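PDB 4ZWV: putative aminotransferase from Actinomadura melliaura, which probably acts as a pyridoxal 5'-phosphate-dependent sugar aminotransferase in the biosynthesis of the aminopentose of the indolocarbazole AT2433. Local coordinates for residues Arg96-Leu108 against Val330-Val343. Numbering follows the deposited sequence. Where two conformers were deposited one is given.
Sequences RRITWVDVDPATL and VAHLRTSLPGLDSV
Asp102 grips the first turn of the helix that begins at Pro338: its carboxylate, on a segment far away in the chain, accepts from two backbone N-H groups of that turn, while Leu337 holds the N-cap position. The family and the seven-stranded mixed sheet, with strand 97-100 at one edge, identify the fold-type I PLP-dependent aminotransferase fold. The evidence for the grip is a fork of two bonds: Gly339 N lies 2.8 Å from Asp102 OD2 and Leu340 N 2.8 Å from Asp102 OD1, each on the syn side and 16° out of the carboxylate plane. With CG anti to the backbone N (chi1 -151°), OD1 also accepts from Val103 N on its anti side, which helps fix the rotation of the group. The helix N-terminus would probably stabilise the negative charge. With an alanine here, the amides of Gly339, Leu340 and Val103 would probably lose their shared acceptor, and the loop its polar tie to the helix.

Packing is close around this fork, where Asp102 CA and Leu337 CA are 5.2 Å apart. Gly339 packs against the loop where a CB would clash with Val103 O, and Pro105 CB meets Val343 CG1 at 3.6 Å. The side chains of Leu108 and Val343 run alongside in opposite senses.

Beside strand 97-100 the contact is looser: Trp100 CA and Thr335 CA stand 7.0 Å apart, and Leu333 and Thr335 stay partly exposed, although Trp100 is buried. Val330 CG2, Thr335 CG2 and Leu333 O, the last 3.2 Å from Trp100 CD1, approach the indole at its edge; Ile98 CG2 lies over one face, offset toward the rim, and Leu333 CD1 touches Ile98 CB. Helix 85-93 also packs on Ile98 and Trp100. Water bridges the separation: one molecule accepts from Trp100 N and donates to Ile98 O and Leu333 O; a second accepts from Trp100 NE1 at 2.9 Å and donates to Val330 O at 2.7 Å.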
loop_
_atom_site.group_PDB
_atom_site.type_symbol
_atom_site.label_atom_id
_atom_site.label_comp_id
_atom_site.label_asym_id
_atom_site.label_seq_id
_atom_site.Cartn_x
_atom_site.Cartn_y
_atom_site.Cartn_z
ATOM N N ARG A 96 4.333 -1.203 17.578
ATOM C CA ARG A 96 3.858 -0.769 18.896
ATOM C C ARG A 96 2.915 -1.774 19.537
ATOM O O ARG A 96 2.483 -2.743 18.912
ATOM C CB ARG A 96 3.150 0.589 18.807
ATOM C CG ARG A 96 3.863 1.597 17.933
ATOM C CD ARG A 96 5.290 1.881 18.377
ATOM N NE ARG A 96 5.939 2.707 17.368
ATOM C CZ ARG A 96 7.198 3.126 17.426
ATOM N NH1 ARG A 96 7.959 2.830 18.472
ATOM N NH2 ARG A 96 7.691 3.855 16.431
ATOM N N ARG A 97 2.572 -1.508 20.789
ATOM C CA ARG A 97 1.673 -2.344 21.561
ATOM C C ARG A 97 0.301 -1.678 21.711
ATOM O O ARG A 97 0.219 -0.504 22.068
ATOM C CB ARG A 97 2.312 -2.607 22.925
ATOM C CG ARG A 97 1.403 -3.090 24.011
ATOM C CD ARG A 97 2.231 -3.447 25.243
ATOM N NE ARG A 97 2.933 -2.302 25.821
ATOM C CZ ARG A 97 2.456 -1.573 26.826
ATOM N NH1 ARG A 97 1.276 -1.869 27.350
ATOM N NH2 ARG A 97 3.154 -0.552 27.311
ATOM N N ILE A 98 -0.771 -2.418 21.422
ATOM C CA ILE A 98 -2.122 -1.881 21.566
ATOM C C ILE A 98 -2.577 -2.013 23.018
ATOM O O ILE A 98 -2.455 -3.088 23.612
ATOM C CB ILE A 98 -3.133 -2.610 20.668
ATOM C CG1 ILE A 98 -2.739 -2.511 19.192
ATOM C CG2 ILE A 98 -4.530 -2.040 20.862
ATOM C CD1 ILE A 98 -3.521 -3.462 18.295
ATOM N N THR A 99 -3.090 -0.928 23.592
ATOM C CA THR A 99 -3.797 -1.010 24.860
ATOM C C THR A 99 -5.253 -0.692 24.560
ATOM O O THR A 99 -5.582 0.417 24.120
ATOM C CB THR A 99 -3.239 -0.046 25.905
ATOM O OG1 THR A 99 -1.905 -0.441 26.251
ATOM C CG2 THR A 99 -4.106 -0.061 27.156
ATOM N N TRP A 100 -6.120 -1.684 24.761
ATOM C CA TRP A 100 -7.521 -1.520 24.398
ATOM C C TRP A 100 -8.245 -0.554 25.320
ATOM O O TRP A 100 -8.078 -0.601 26.537
ATOM C CB TRP A 100 -8.273 -2.857 24.428
ATOM C CG TRP A 100 -7.785 -3.894 23.474
ATOM C CD1 TRP A 100 -7.347 -5.147 23.791
ATOM C CD2 TRP A 100 -7.715 -3.793 22.041
ATOM N NE1 TRP A 100 -6.985 -5.825 22.653
ATOM C CE2 TRP A 100 -7.213 -5.025 21.564
ATOM C CE3 TRP A 100 -8.023 -2.784 21.119
ATOM C CZ2 TRP A 100 -7.011 -5.275 20.201
ATOM C CZ3 TRP A 100 -7.823 -3.032 19.765
ATOM C CH2 TRP A 100 -7.323 -4.264 19.323
ATOM N N VAL A 101 -9.059 0.299 24.710
ATOM C CA VAL A 101 -9.955 1.195 25.427
ATOM C C VAL A 101 -11.387 0.727 25.191
ATOM O O VAL A 101 -11.740 0.290 24.085
ATOM C CB VAL A 101 -9.784 2.656 24.960
ATOM C CG1 VAL A 101 -10.652 3.616 25.791
ATOM C CG2 VAL A 101 -8.314 3.061 25.060
ATOM N N ASP A 102 -12.196 0.814 26.240
ATOM C CA ASP A 102 -13.572 0.350 26.194
ATOM C C ASP A 102 -14.421 1.247 25.309
ATOM O O ASP A 102 -13.985 2.310 24.851
ATOM C CB ASP A 102 -14.148 0.304 27.610
ATOM C CG ASP A 102 -15.223 -0.760 27.794
ATOM O OD1 ASP A 102 -15.735 -1.305 26.791
ATOM O OD2 ASP A 102 -15.532 -1.047 28.968
ATOM N N VAL A 103 -15.644 0.790 25.078
ATOM C CA VAL A 103 -16.622 1.466 24.248
ATOM C C VAL A 103 -17.764 2.015 25.106
ATOM O O VAL A 103 -18.226 1.346 26.033
ATOM C CB VAL A 103 -17.177 0.489 23.191
ATOM C CG1 VAL A 103 -18.319 1.098 22.422
ATOM C CG2 VAL A 103 -16.060 0.046 22.239
ATOM N N ASP A 104 -18.208 3.234 24.802
ATOM C CA ASP A 104 -19.392 3.805 25.433
ATOM C C ASP A 104 -20.635 3.139 24.837
ATOM O O ASP A 104 -20.894 3.285 23.647
ATOM C CB ASP A 104 -19.427 5.324 25.212
ATOM C CG ASP A 104 -20.632 5.996 25.863
ATOM O OD1 ASP A 104 -21.465 5.301 26.477
ATOM O OD2 ASP A 104 -20.747 7.232 25.748
ATOM N N PRO A 105 -21.405 2.403 25.659
ATOM C CA PRO A 105 -22.588 1.709 25.134
ATOM C C PRO A 105 -23.610 2.646 24.495
ATOM O O PRO A 105 -24.376 2.207 23.634
ATOM C CB PRO A 105 -23.192 1.043 26.377
ATOM C CG PRO A 105 -22.063 0.929 27.339
ATOM C CD PRO A 105 -21.186 2.122 27.087
ATOM N N ALA A 106 -23.618 3.911 24.907
ATOM C CA ALA A 106 -24.604 4.865 24.401
ATOM C C ALA A 106 -24.278 5.411 23.013
ATOM O O ALA A 106 -25.162 5.927 22.328
ATOM C CB ALA A 106 -24.761 6.023 25.387
ATOM N N THR A 107 -23.019 5.295 22.594
ATOM C CA THR A 107 -22.583 5.864 21.317
ATOM C C THR A 107 -21.895 4.874 20.381
ATOM O O THR A 107 -21.783 5.131 19.184
ATOM C CB THR A 107 -21.591 7.028 21.535
ATOM O OG1 THR A 107 -20.412 6.538 22.184
ATOM C CG2 THR A 107 -22.217 8.130 22.381
ATOM N N LEU A 108 -21.421 3.763 20.946
ATOM C CA LEU A 108 -20.559 2.796 20.261
ATOM C C LEU A 108 -19.258 3.427 19.762
ATOM O O LEU A 108 -18.653 2.943 18.805
ATOM C CB LEU A 108 -21.293 2.109 19.103
ATOM C CG LEU A 108 -22.585 1.383 19.513
ATOM C CD1 LEU A 108 -23.133 0.547 18.340
ATOM C CD2 LEU A 108 -22.400 0.518 20.758
ATOM N N VAL A 330 -3.941 -11.256 18.597
ATOM C CA VAL A 330 -3.754 -10.322 19.709
ATOM C C VAL A 330 -4.247 -10.935 21.023
ATOM O O VAL A 330 -4.617 -10.224 21.955
ATOM C CB VAL A 330 -4.455 -8.952 19.440
ATOM C CG1 VAL A 330 -3.650 -8.142 18.419
ATOM C CG2 VAL A 330 -5.903 -9.140 18.969
ATOM N N ALA A 331 -4.208 -12.262 21.113
ATOM C CA ALA A 331 -4.647 -12.929 22.334
ATOM C C ALA A 331 -3.863 -12.444 23.556
ATOM O O ALA A 331 -4.394 -12.419 24.665
ATOM C CB ALA A 331 -4.521 -14.443 22.181
ATOM N N HIS A 332 -2.611 -12.044 23.352
ATOM C CA HIS A 332 -1.759 -11.606 24.457
ATOM C C HIS A 332 -2.116 -10.215 24.986
ATOM O O HIS A 332 -1.575 -9.779 26.003
ATOM C CB HIS A 332 -0.282 -11.626 24.024
ATOM C CG HIS A 332 0.025 -10.726 22.867
ATOM N ND1 HIS A 332 -0.457 -10.958 21.598
ATOM C CD2 HIS A 332 0.787 -9.609 22.782
ATOM C CE1 HIS A 332 -0.024 -10.013 20.783
ATOM N NE2 HIS A 332 0.736 -9.182 21.476
ATOM N N LEU A 333 -3.029 -9.532 24.304
ATOM C CA LEU A 333 -3.400 -8.162 24.659
ATOM C C LEU A 333 -4.802 -8.047 25.266
ATOM O O LEU A 333 -5.298 -6.935 25.488
ATOM C CB LEU A 333 -3.310 -7.256 23.421
ATOM C CG LEU A 333 -1.951 -7.184 22.728
ATOM C CD1 LEU A 333 -2.036 -6.316 21.471
ATOM C CD2 LEU A 333 -0.909 -6.637 23.694
ATOM N N ARG A 334 -5.433 -9.181 25.543
ATOM C CA ARG A 334 -6.816 -9.154 26.004
ATOM C C ARG A 334 -6.951 -8.436 27.333
ATOM O O ARG A 334 -6.107 -8.566 28.218
ATOM C CB ARG A 334 -7.383 -10.567 26.122
ATOM C CG ARG A 334 -7.543 -11.258 24.789
ATOM C CD ARG A 334 -8.902 -11.901 24.677
ATOM N NE ARG A 334 -9.927 -10.885 24.464
ATOM C CZ ARG A 334 -11.195 -11.151 24.178
ATOM N NH1 ARG A 334 -11.600 -12.408 24.065
ATOM N NH2 ARG A 334 -12.052 -10.160 23.994
ATOM N N THR A 335 -8.021 -7.662 27.451
ATOM C CA THR A 335 -8.328 -6.967 28.686
ATOM C C THR A 335 -9.838 -6.973 28.886
ATOM O O THR A 335 -10.591 -7.299 27.969
ATOM C CB THR A 335 -7.793 -5.525 28.664
ATOM O OG1 THR A 335 -7.841 -4.962 29.976
ATOM C CG2 THR A 335 -8.610 -4.677 27.735
ATOM N N SER A 336 -10.283 -6.624 30.084
ATOM C CA SER A 336 -11.716 -6.619 30.356
ATOM C C SER A 336 -12.355 -5.332 29.851
ATOM O O SER A 336 -11.969 -4.249 30.263
ATOM C CB SER A 336 -11.981 -6.791 31.844
ATOM O OG SER A 336 -13.370 -6.673 32.114
ATOM N N LEU A 337 -13.333 -5.466 28.962
ATOM C CA LEU A 337 -14.027 -4.313 28.402
ATOM C C LEU A 337 -15.527 -4.481 28.616
ATOM O O LEU A 337 -16.252 -4.850 27.697
ATOM C CB LEU A 337 -13.710 -4.159 26.911
ATOM C CG LEU A 337 -12.229 -4.031 26.558
ATOM C CD1 LEU A 337 -12.028 -4.067 25.043
ATOM C CD2 LEU A 337 -11.646 -2.753 27.136
ATOM N N PRO A 338 -15.996 -4.213 29.839
ATOM C CA PRO A 338 -17.385 -4.499 30.202
ATOM C C PRO A 338 -18.389 -3.642 29.421
ATOM O O PRO A 338 -19.507 -4.105 29.182
ATOM C CB PRO A 338 -17.434 -4.180 31.700
ATOM C CG PRO A 338 -16.307 -3.244 31.930
ATOM C CD PRO A 338 -15.227 -3.654 30.962
ATOM N N GLY A 339 -18.000 -2.431 29.030
ATOM C CA GLY A 339 -18.881 -1.588 28.231
ATOM C C GLY A 339 -19.177 -2.241 26.891
ATOM O O GLY A 339 -20.330 -2.410 26.499
ATOM N N LEU A 340 -18.120 -2.628 26.190
ATOM C CA LEU A 340 -18.287 -3.317 24.917
ATOM C C LEU A 340 -19.028 -4.643 25.103
ATOM O O LEU A 340 -19.904 -4.982 24.309
ATOM C CB LEU A 340 -16.928 -3.544 24.252
ATOM C CG LEU A 340 -16.934 -4.259 22.900
ATOM C CD1 LEU A 340 -17.942 -3.595 21.956
ATOM C CD2 LEU A 340 -15.533 -4.253 22.295
ATOM N N ASP A 341 -18.676 -5.391 26.148
ATOM C CA ASP A 341 -19.358 -6.655 26.440
ATOM C C ASP A 341 -20.873 -6.455 26.559
ATOM O O ASP A 341 -21.650 -7.317 26.150
ATOM C CB ASP A 341 -18.835 -7.293 27.736
ATOM C CG ASP A 341 -17.404 -7.792 27.628
ATOM O OD1 ASP A 341 -16.900 -7.984 26.500
ATOM O OD2 ASP A 341 -16.789 -8.008 28.695
ATOM N N SER A 342 -21.292 -5.320 27.114
ATOM C CA SER A 342 -22.718 -5.108 27.388
ATOM C C SER A 342 -23.529 -4.811 26.127
ATOM O O SER A 342 -24.762 -4.855 26.169
ATOM C CB SER A 342 -22.917 -3.971 28.401
ATOM O OG SER A 342 -22.723 -2.701 27.801
ATOM N N VAL A 343 -22.855 -4.519 25.016
ATOM C CA VAL A 343 -23.566 -4.228 23.773
ATOM C C VAL A 343 -23.180 -5.115 22.582
ATOM O O VAL A 343 -23.876 -5.133 21.563
ATOM C CB VAL A 343 -23.364 -2.753 23.345
ATOM C CG1 VAL A 343 -24.048 -1.815 24.328
ATOM C CG2 VAL A 343 -21.880 -2.420 23.205
HETATM O O HOH W 1 -4.662 -4.244 25.586
HETATM O O HOH W 2 -6.842 -8.716 22.521
#